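Local structure of luciferase-like monooxygenase (Streptomyces bottropensis, 7BIP) at residues 31-37 / 339-343; 56-62 / 91-95; 138-142 / 168-172; 305-310 / 346-350. The protein is probably a monooxygenase of rishirilide biosynthesis, a luciferase-like enzyme with a TIM-barrel fold. All coordinates share one frame; numbering follows the deposited sequence.

Contact 1: 31-37 / 339-343; sequences LADELGF and MRLFA
M339 lies against L31 and A32, and most of the contact is apolar. The methionine chain bends at its last torsion (chi3 65°) and so lays its methyl on the other helix: M339 CE is 3.3 Å from A32 N and 3.8 Å from A32 CB. L31 runs past M339 in the opposite direction, with L31 CD2 4.0 Å from M339 CB. L35 adds the next turn, its CB 3.8 Å from A343 CB. The two segments belong to helix 18-35, the first of the chain, and helix 332-345, near its end, both in the outer layer of the TIM barrel. The helical segments 31-35 and 339-343 run nearly parallel, at 19°, over neighbouring strands: A32 and M339 both touch I5 of strand 2-6, and F37 and F342 touch L323 of strand 320-324.

The aromatic part begins after a Schellman motif at G36. The F37 ring turns an edge to the backbone, with F37 CZ 3.5 Å from M339 O. It meets the F342 ring obliquely, the planes 36° apart.

R340 crosses L31 at about a right angle, with R340 NH2 3.8 Å from L31 CD1. With an alanine in place of L31, both methyl branches are gone, and the R340 guanidinium would probably be freer to swing. E34 OE1 stays 5.9 Å from R340 NH2, and E34 pairs with R27 instead.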
# COMPACT_ATOMS: atom_id res chain seq x y z
N LEU A 31 0.51 -20.03 3.19
CA LEU A 31 -0.12 -21.30 3.55
C LEU A 31 -1.58 -21.34 3.12
O LEU A 31 -2.07 -22.38 2.68
CB LEU A 31 0.03 -21.53 5.06
CG LEU A 31 -0.32 -22.93 5.55
CD1 LEU A 31 0.70 -23.95 5.03
CD2 LEU A 31 -0.36 -22.95 7.07
N ALA A 32 -2.30 -20.22 3.24
CA ALA A 32 -3.66 -20.16 2.71
C ALA A 32 -3.68 -20.51 1.22
O ALA A 32 -4.53 -21.28 0.75
CB ALA A 32 -4.25 -18.76 2.94
N ASP A 33 -2.76 -19.92 0.46
CA ASP A 33 -2.61 -20.23 -0.96
C ASP A 33 -2.37 -21.72 -1.19
O ASP A 33 -3.06 -22.36 -1.98
CB ASP A 33 -1.45 -19.39 -1.51
CG ASP A 33 -1.57 -19.10 -3.00
OD1 ASP A 33 -2.70 -18.88 -3.48
OD2 ASP A 33 -0.52 -19.06 -3.67
N GLU A 34 -1.39 -22.28 -0.48
CA GLU A 34 -0.99 -23.67 -0.71
C GLU A 34 -2.09 -24.65 -0.34
O GLU A 34 -2.31 -25.64 -1.04
CB GLU A 34 0.28 -23.98 0.09
CG GLU A 34 1.49 -23.14 -0.29
CD GLU A 34 2.59 -23.17 0.76
OE1 GLU A 34 2.47 -23.96 1.73
OE2 GLU A 34 3.57 -22.40 0.63
N LEU A 35 -2.80 -24.38 0.76
CA LEU A 35 -3.77 -25.33 1.29
C LEU A 35 -5.14 -25.22 0.63
O LEU A 35 -5.99 -26.08 0.90
CB LEU A 35 -3.93 -25.14 2.81
CG LEU A 35 -2.71 -25.48 3.68
CD1 LEU A 35 -3.00 -25.18 5.14
CD2 LEU A 35 -2.33 -26.95 3.49
N GLY A 36 -5.38 -24.22 -0.21
CA GLY A 36 -6.63 -24.14 -0.94
C GLY A 36 -7.71 -23.30 -0.29
O GLY A 36 -8.89 -23.47 -0.63
N PHE A 37 -7.35 -22.42 0.63
CA PHE A 37 -8.32 -21.50 1.21
C PHE A 37 -8.78 -20.48 0.16
O PHE A 37 -8.13 -20.25 -0.86
CB PHE A 37 -7.72 -20.79 2.42
CG PHE A 37 -7.63 -21.67 3.64
CD1 PHE A 37 -8.69 -21.73 4.53
CD2 PHE A 37 -6.51 -22.45 3.88
CE1 PHE A 37 -8.64 -22.55 5.65
CE2 PHE A 37 -6.45 -23.28 5.02
CZ PHE A 37 -7.52 -23.32 5.90
N MET A 339 -4.74 -23.82 10.55
CA MET A 339 -5.03 -23.83 9.12
C MET A 339 -4.85 -25.21 8.53
O MET A 339 -5.67 -25.65 7.71
CB MET A 339 -4.16 -22.80 8.41
CG MET A 339 -4.54 -21.37 8.75
SD MET A 339 -3.35 -20.22 8.06
CE MET A 339 -3.60 -20.48 6.31
N ARG A 340 -3.80 -25.93 8.94
CA ARG A 340 -3.56 -27.27 8.40
C ARG A 340 -4.66 -28.24 8.80
O ARG A 340 -5.11 -29.05 7.98
CB ARG A 340 -2.19 -27.78 8.85
CG ARG A 340 -1.04 -27.04 8.19
CD ARG A 340 0.28 -27.80 8.28
NE ARG A 340 1.32 -27.11 7.51
CZ ARG A 340 2.24 -26.32 8.05
NH1 ARG A 340 2.27 -26.13 9.37
NH2 ARG A 340 3.14 -25.73 7.28
N LEU A 341 -5.14 -28.17 10.05
CA LEU A 341 -6.21 -29.06 10.47
C LEU A 341 -7.51 -28.73 9.74
O LEU A 341 -8.25 -29.63 9.34
CB LEU A 341 -6.40 -28.98 11.98
CG LEU A 341 -5.33 -29.66 12.84
CD1 LEU A 341 -5.54 -29.33 14.33
CD2 LEU A 341 -5.32 -31.18 12.63
N PHE A 342 -7.80 -27.44 9.56
CA PHE A 342 -9.00 -27.06 8.84
C PHE A 342 -8.93 -27.54 7.40
O PHE A 342 -9.91 -28.06 6.86
CB PHE A 342 -9.18 -25.54 8.88
CG PHE A 342 -10.58 -25.09 8.56
CD1 PHE A 342 -11.46 -24.75 9.58
CD2 PHE A 342 -11.03 -25.02 7.25
CE1 PHE A 342 -12.75 -24.35 9.29
CE2 PHE A 342 -12.32 -24.61 6.97
CZ PHE A 342 -13.18 -24.29 7.99
N ALA A 343 -7.77 -27.40 6.77
CA ALA A 343 -7.63 -27.79 5.37
C ALA A 343 -7.79 -29.30 5.20
O ALA A 343 -8.41 -29.76 4.23
CB ALA A 343 -6.29 -27.32 4.82

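Contact 2: 56-62 / 91-95; sequences DPVTFLA and KLAML
V58 and L92 meet at the apolar centre, with V58 CG2 3.5 Å from L92 CD2 and the two side chains crossing at about a right angle. They join two successive outer helices of the TIM barrel, 57-67 and 85-98, whose segments here run almost parallel. These are the helices of two successive beta-alpha units, linked through strand 72-78. The other branch of V58, CG1, turns to L95. L95 places its CG anti to the backbone N (chi1 173°) and spreads both methyls over the facing helix. L95 CD2 is 4.0 Å from L61 CB, and L95 CD1 rests 3.6 Å from A62 CA. Inward, L92 and L95 reach L103 of strand 103-107, and L61 reaches T42 of strand 39-42.

Further out, K91 lays its aliphatic part over V58, with K91 CD 3.9 Å from V58 CG2. The chain then bends at chi3 (69°) and carries the amine to D56. There K91 NZ meets the syn lone pair of D56 OD1 in a salt bridge of 3.0 Å. The second subunit closes over this edge. Its own K91 amine comes near K91 NZ, and its D56 packs on K91, so the carboxylates probably offset the two like charges. D56 is also the N-cap of helix 57-67. Its OD2 takes a weak bond from T59 N and, on the anti side but 31° out of the carboxylate plane, a short one of 2.6 Å from T59 OG1.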
# COMPACT_ATOMS: atom_id res chain seq x y z
N ASP A 56 -3.06 0.31 7.24
CA ASP A 56 -3.30 0.35 5.79
C ASP A 56 -3.35 -1.08 5.27
O ASP A 56 -2.32 -1.66 4.92
CB ASP A 56 -2.21 1.15 5.08
CG ASP A 56 -2.59 1.53 3.67
OD1 ASP A 56 -3.38 2.48 3.50
OD2 ASP A 56 -2.10 0.88 2.74
N PRO A 57 -4.55 -1.67 5.21
CA PRO A 57 -4.65 -3.07 4.75
C PRO A 57 -4.14 -3.27 3.34
O PRO A 57 -3.62 -4.35 3.03
CB PRO A 57 -6.16 -3.36 4.85
CG PRO A 57 -6.80 -2.00 4.82
CD PRO A 57 -5.86 -1.13 5.59
N VAL A 58 -4.28 -2.27 2.47
CA VAL A 58 -3.82 -2.43 1.09
C VAL A 58 -2.32 -2.72 1.05
O VAL A 58 -1.85 -3.47 0.19
CB VAL A 58 -4.18 -1.18 0.27
CG1 VAL A 58 -3.47 -1.17 -1.09
CG2 VAL A 58 -5.68 -1.10 0.10
N THR A 59 -1.54 -2.10 1.96
CA THR A 59 -0.09 -2.32 1.95
C THR A 59 0.25 -3.77 2.27
O THR A 59 1.08 -4.38 1.58
CB THR A 59 0.60 -1.38 2.96
OG1 THR A 59 0.38 -0.02 2.56
CG2 THR A 59 2.11 -1.63 3.01
N PHE A 60 -0.42 -4.35 3.27
CA PHE A 60 -0.21 -5.77 3.54
C PHE A 60 -0.73 -6.63 2.39
O PHE A 60 -0.07 -7.59 1.97
CB PHE A 60 -0.89 -6.19 4.84
CG PHE A 60 -0.84 -7.68 5.05
CD1 PHE A 60 0.32 -8.26 5.52
CD2 PHE A 60 -1.91 -8.49 4.71
CE1 PHE A 60 0.42 -9.64 5.69
CE2 PHE A 60 -1.83 -9.88 4.87
CZ PHE A 60 -0.66 -10.45 5.37
N LEU A 61 -1.93 -6.34 1.90
CA LEU A 61 -2.52 -7.22 0.89
C LEU A 61 -1.75 -7.18 -0.44
O LEU A 61 -1.77 -8.16 -1.18
CB LEU A 61 -3.99 -6.86 0.67
CG LEU A 61 -4.90 -7.15 1.87
CD1 LEU A 61 -6.26 -6.52 1.64
CD2 LEU A 61 -5.01 -8.66 2.16
N ALA A 62 -1.06 -6.07 -0.76
CA ALA A 62 -0.22 -6.08 -1.96
C ALA A 62 0.96 -7.03 -1.80
O ALA A 62 1.31 -7.77 -2.73
CB ALA A 62 0.25 -4.66 -2.28
N LYS A 91 -5.28 3.39 -5.03
CA LYS A 91 -4.46 2.30 -4.48
C LYS A 91 -5.15 0.96 -4.64
O LYS A 91 -4.48 -0.05 -4.89
CB LYS A 91 -4.10 2.56 -3.01
CG LYS A 91 -5.24 2.42 -2.01
CD LYS A 91 -4.72 2.57 -0.57
CE LYS A 91 -4.26 3.98 -0.28
NZ LYS A 91 -4.09 4.19 1.19
N LEU A 92 -6.48 0.93 -4.55
CA LEU A 92 -7.17 -0.34 -4.73
C LEU A 92 -7.12 -0.80 -6.19
O LEU A 92 -7.05 -2.00 -6.46
CB LEU A 92 -8.62 -0.23 -4.26
CG LEU A 92 -8.81 -0.13 -2.74
CD1 LEU A 92 -10.23 0.32 -2.47
CD2 LEU A 92 -8.49 -1.46 -2.03
N ALA A 93 -7.17 0.14 -7.14
CA ALA A 93 -7.00 -0.23 -8.54
C ALA A 93 -5.60 -0.79 -8.80
O ALA A 93 -5.44 -1.77 -9.55
CB ALA A 93 -7.32 0.96 -9.45
N MET A 94 -4.56 -0.20 -8.19
CA MET A 94 -3.23 -0.78 -8.31
C MET A 94 -3.21 -2.21 -7.78
O MET A 94 -2.66 -3.12 -8.42
CB MET A 94 -2.20 0.07 -7.56
CG MET A 94 -1.93 1.46 -8.14
SD MET A 94 -0.73 2.31 -7.08
CE MET A 94 0.81 1.47 -7.48
N LEU A 95 -3.81 -2.42 -6.62
CA LEU A 95 -3.80 -3.75 -6.01
C LEU A 95 -4.57 -4.75 -6.86
O LEU A 95 -4.14 -5.90 -7.00
CB LEU A 95 -4.39 -3.66 -4.60
CG LEU A 95 -4.60 -5.00 -3.89
CD1 LEU A 95 -3.27 -5.76 -3.83
CD2 LEU A 95 -5.14 -4.72 -2.49

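Contact 3: 138-142 / 168-172; sequences RRLWA and PHPRI
P168 meets the last turn of helix 126-142 through its backbone, with P168 O 4.0 Å from W141 O. A cis peptide bond precedes it. Its CG lies over one face of the H169 ring, 3.6 Å above the plane.

H169 comes next and is the hub. Its CG sits between the backbone N and the carbonyl carbon (chi1 51°), which swings the imidazole in among R138, W141 and A142. H169 CB is 3.5 Å from W141 CE3, and the two rings meet obliquely. The A142 methyl stands at the edge of the imidazole, and R138 CG lies near NE2. H169 ND1 gives a straight bond of 2.8 Å to P170 O (169°), within its own ring plane but above the plane of the carbonyl. At the other nitrogen, a water lies 2.7 Å from H169 NE2 and accepts from R138 NH1 at 3.0 Å. R138 NH2 pairs with E135.

P170 sets its CD over the face of W141, a CH-pi contact 4.2 Å from the centroid of the six-membered ring. R171 turns away and its backbone bonds to V105, as strand 171-175 enters the TIM-barrel sheet. I172 then points back. Its CG1 meets the edge of the indole, 3.8 Å from W141 CZ3, and its CD1 touches R138 CB. W141 thus lies between strand 171-175 and helix 85-98, its NE1 bonded to A89 O.

Bonds at both nitrogens probably help hold the imidazole in this rotation. The nearby arginine would probably make a positive charge on H169 less favourable, though E135 offsets part of its effect.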
# COMPACT_ATOMS: atom_id res chain seq x y z
N ARG A 138 -16.62 3.92 -6.18
CA ARG A 138 -17.28 3.14 -7.22
C ARG A 138 -17.33 3.91 -8.53
O ARG A 138 -17.05 3.34 -9.60
CB ARG A 138 -18.70 2.75 -6.79
CG ARG A 138 -19.41 1.85 -7.81
CD ARG A 138 -20.94 1.80 -7.60
NE ARG A 138 -21.60 3.05 -8.00
CZ ARG A 138 -21.79 3.43 -9.26
NH1 ARG A 138 -21.39 2.66 -10.27
NH2 ARG A 138 -22.38 4.59 -9.52
N ARG A 139 -17.65 5.21 -8.47
CA ARG A 139 -17.72 6.01 -9.69
C ARG A 139 -16.35 6.17 -10.33
O ARG A 139 -16.23 6.12 -11.55
CB ARG A 139 -18.33 7.38 -9.40
CG ARG A 139 -19.79 7.30 -9.23
CD ARG A 139 -20.47 8.63 -9.45
NE ARG A 139 -21.75 8.56 -8.79
CZ ARG A 139 -22.59 9.57 -8.65
NH1 ARG A 139 -22.29 10.77 -9.14
NH2 ARG A 139 -23.74 9.35 -8.01
N LEU A 140 -15.31 6.42 -9.51
CA LEU A 140 -13.96 6.54 -10.05
C LEU A 140 -13.53 5.26 -10.76
O LEU A 140 -12.78 5.32 -11.74
CB LEU A 140 -12.98 6.90 -8.94
CG LEU A 140 -13.11 8.37 -8.48
CD1 LEU A 140 -12.46 8.57 -7.12
CD2 LEU A 140 -12.50 9.31 -9.52
N TRP A 141 -14.00 4.10 -10.29
CA TRP A 141 -13.67 2.85 -10.96
C TRP A 141 -14.52 2.62 -12.21
O TRP A 141 -14.01 2.13 -13.23
CB TRP A 141 -13.91 1.67 -10.03
CG TRP A 141 -12.95 1.48 -8.90
CD1 TRP A 141 -11.67 1.93 -8.79
CD2 TRP A 141 -13.22 0.74 -7.71
NE1 TRP A 141 -11.12 1.52 -7.59
CE2 TRP A 141 -12.06 0.78 -6.91
CE3 TRP A 141 -14.34 0.05 -7.23
CZ2 TRP A 141 -11.98 0.15 -5.67
CZ3 TRP A 141 -14.26 -0.58 -6.00
CH2 TRP A 141 -13.09 -0.52 -5.23
N ALA A 142 -15.81 2.94 -12.14
CA ALA A 142 -16.76 2.52 -13.17
C ALA A 142 -16.87 3.50 -14.32
O ALA A 142 -17.31 3.09 -15.41
CB ALA A 142 -18.15 2.34 -12.56
N PRO A 168 -17.11 -4.62 -13.66
CA PRO A 168 -16.72 -3.21 -13.82
C PRO A 168 -15.63 -2.74 -12.85
O PRO A 168 -15.02 -1.71 -13.07
CB PRO A 168 -18.03 -2.46 -13.54
CG PRO A 168 -18.80 -3.37 -12.64
CD PRO A 168 -18.45 -4.77 -13.07
N HIS A 169 -15.40 -3.53 -11.80
CA HIS A 169 -14.49 -3.19 -10.71
C HIS A 169 -14.53 -4.34 -9.72
O HIS A 169 -15.36 -5.25 -9.86
CB HIS A 169 -14.88 -1.85 -10.06
CG HIS A 169 -16.32 -1.75 -9.68
ND1 HIS A 169 -16.86 -2.45 -8.62
CD2 HIS A 169 -17.33 -1.01 -10.19
CE1 HIS A 169 -18.14 -2.16 -8.51
NE2 HIS A 169 -18.46 -1.28 -9.44
N PRO A 170 -13.64 -4.38 -8.73
CA PRO A 170 -13.74 -5.40 -7.69
C PRO A 170 -15.10 -5.38 -7.01
O PRO A 170 -15.77 -4.34 -6.91
CB PRO A 170 -12.63 -5.02 -6.71
CG PRO A 170 -11.64 -4.31 -7.54
CD PRO A 170 -12.46 -3.51 -8.52
N ARG A 171 -15.53 -6.56 -6.54
CA ARG A 171 -16.73 -6.67 -5.73
C ARG A 171 -16.67 -5.67 -4.58
O ARG A 171 -15.63 -5.51 -3.94
CB ARG A 171 -16.87 -8.09 -5.18
CG ARG A 171 -18.24 -8.39 -4.55
CD ARG A 171 -18.24 -9.76 -3.87
NE ARG A 171 -17.89 -10.83 -4.80
CZ ARG A 171 -18.77 -11.46 -5.58
NH1 ARG A 171 -20.05 -11.12 -5.54
NH2 ARG A 171 -18.35 -12.43 -6.39
N ILE A 172 -17.80 -5.00 -4.32
CA ILE A 172 -17.91 -4.07 -3.20
C ILE A 172 -18.78 -4.71 -2.13
O ILE A 172 -19.90 -5.15 -2.41
CB ILE A 172 -18.52 -2.72 -3.65
CG1 ILE A 172 -17.56 -1.97 -4.59
CG2 ILE A 172 -18.85 -1.83 -2.44
CD1 ILE A 172 -18.19 -0.70 -5.19
O HOH W 1 -20.83 -0.27 -10.28

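Contact 4: 305-310 / 346-350; sequences VRAAID and LLPHY
The Y350 ring has D310 OD1 at its edge, while I309 CG2 and R306 CD approach obliquely. The R306 guanidinium carries H349 CB over one face and D310 OD1 at its edge. The guanidinium stands 80° to the tyrosine ring. These groups tie the short, weakly bonded C-terminal helix, about 347-350, to helix 302-316 of the TIM barrel. Y350 also meets F3 of strand 2-6 edge-to-face and touches M1, so the two chain ends lie together here.

Y350 OH donates to D310 OD1, a short bond of 2.6 Å that arrives from above the carboxylate plane, 41° out of it. The other oxygen, D310 OD2, has a salt bridge of 3.1 Å with R306 NE, its hydrogen bond weak. R306 bends at chi2 (77°), which turns its head toward D310, one turn further along its helix. I309 CG2 comes obliquely to the phenol, 3.4 Å from Y350 CZ. A phenylalanine in place of Y350 lacks the hydroxyl, and D310 OD1 would probably be left without this donor. L346 fills the other end of the contact: its CD1 is 3.9 Å from V305 CG1, and its CD2 is 3.5 Å from R306 CB.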
# COMPACT_ATOMS: atom_id res chain seq x y z
N VAL A 305 -15.71 -28.17 15.42
CA VAL A 305 -15.91 -27.05 14.52
C VAL A 305 -16.73 -27.48 13.31
O VAL A 305 -17.49 -26.68 12.76
CB VAL A 305 -14.54 -26.45 14.14
CG1 VAL A 305 -14.66 -25.44 12.99
CG2 VAL A 305 -13.91 -25.79 15.37
N ARG A 306 -16.64 -28.75 12.91
CA ARG A 306 -17.51 -29.25 11.83
C ARG A 306 -18.97 -29.14 12.23
O ARG A 306 -19.81 -28.66 11.46
CB ARG A 306 -17.15 -30.70 11.50
CG ARG A 306 -18.21 -31.43 10.67
CD ARG A 306 -18.14 -31.02 9.20
NE ARG A 306 -19.30 -31.50 8.45
CZ ARG A 306 -19.39 -32.69 7.87
NH1 ARG A 306 -18.37 -33.54 7.94
NH2 ARG A 306 -20.49 -33.04 7.22
N ALA A 307 -19.30 -29.58 13.45
CA ALA A 307 -20.68 -29.49 13.91
C ALA A 307 -21.12 -28.04 14.02
O ALA A 307 -22.27 -27.70 13.71
CB ALA A 307 -20.84 -30.20 15.26
N ALA A 308 -20.20 -27.16 14.45
CA ALA A 308 -20.53 -25.74 14.57
C ALA A 308 -20.81 -25.13 13.20
O ALA A 308 -21.78 -24.37 13.05
CB ALA A 308 -19.39 -25.00 15.26
N ILE A 309 -19.98 -25.43 12.20
CA ILE A 309 -20.20 -24.87 10.87
C ILE A 309 -21.53 -25.36 10.29
O ILE A 309 -22.28 -24.58 9.68
CB ILE A 309 -19.02 -25.21 9.94
CG1 ILE A 309 -17.77 -24.42 10.35
CG2 ILE A 309 -19.38 -24.92 8.48
CD1 ILE A 309 -16.50 -24.95 9.72
N ASP A 310 -21.84 -26.65 10.45
CA ASP A 310 -23.11 -27.16 9.96
C ASP A 310 -24.30 -26.44 10.61
O ASP A 310 -25.31 -26.20 9.95
CB ASP A 310 -23.20 -28.67 10.19
CG ASP A 310 -22.21 -29.45 9.33
OD1 ASP A 310 -21.61 -28.86 8.42
OD2 ASP A 310 -22.03 -30.66 9.58
N LEU A 346 -11.78 -30.28 7.09
CA LEU A 346 -13.02 -29.55 6.89
C LEU A 346 -13.18 -29.03 5.47
O LEU A 346 -14.25 -29.20 4.87
CB LEU A 346 -13.09 -28.38 7.89
CG LEU A 346 -13.23 -28.89 9.32
CD1 LEU A 346 -13.03 -27.81 10.34
CD2 LEU A 346 -14.60 -29.51 9.47
N LEU A 347 -12.14 -28.41 4.92
CA LEU A 347 -12.21 -27.89 3.56
C LEU A 347 -12.75 -28.89 2.53
O LEU A 347 -13.57 -28.48 1.70
CB LEU A 347 -10.83 -27.38 3.13
CG LEU A 347 -10.52 -25.90 3.33
CD1 LEU A 347 -9.21 -25.57 2.60
CD2 LEU A 347 -11.66 -25.03 2.83
N PRO A 348 -12.33 -30.16 2.51
CA PRO A 348 -12.84 -31.06 1.46
C PRO A 348 -14.35 -31.25 1.50
O PRO A 348 -14.96 -31.45 0.44
CB PRO A 348 -12.11 -32.38 1.74
CG PRO A 348 -10.86 -31.97 2.41
CD PRO A 348 -11.26 -30.82 3.29
N HIS A 349 -14.97 -31.21 2.67
CA HIS A 349 -16.39 -31.51 2.78
C HIS A 349 -17.29 -30.34 2.38
O HIS A 349 -18.49 -30.55 2.17
CB HIS A 349 -16.72 -31.95 4.21
CG HIS A 349 -15.81 -33.03 4.73
ND1 HIS A 349 -14.45 -32.86 4.85
CD2 HIS A 349 -16.07 -34.29 5.15
CE1 HIS A 349 -13.91 -33.97 5.32
NE2 HIS A 349 -14.88 -34.85 5.52
N TYR A 350 -16.76 -29.13 2.25
CA TYR A 350 -17.54 -28.00 1.78
C TYR A 350 -17.17 -27.57 0.36
O TYR A 350 -17.82 -26.67 -0.19
CB TYR A 350 -17.39 -26.81 2.75
CG TYR A 350 -17.87 -27.14 4.16
CD1 TYR A 350 -19.22 -27.08 4.49
CD2 TYR A 350 -16.97 -27.53 5.14
CE1 TYR A 350 -19.66 -27.40 5.77
CE2 TYR A 350 -17.40 -27.85 6.42
CZ TYR A 350 -18.74 -27.78 6.73
OH TYR A 350 -19.16 -28.10 8.01

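Contacts 1, 2 and 4 join helices around one TIM barrel; contact 3 joins a helix to a strand and the loop before it. Contacts 1 and 4 adjoin, with centres about 14 Å apart. Helix 347-350 follows helix 332-345 after L346, and F342 O probably accepts from L347 N. Along the chain their segments alternate, so together they tie the C-terminal part to helices 18-35 and 302-316. Contacts 2 and 3 follow one another inside the loop closed by contact 1. Their centres are about 15 Å apart, and L92 packs on W141. Contacts 2 and 4 lie on opposite sides of the chain's centre, about 31 Å between centres. Contact 2 alone touches the second subunit.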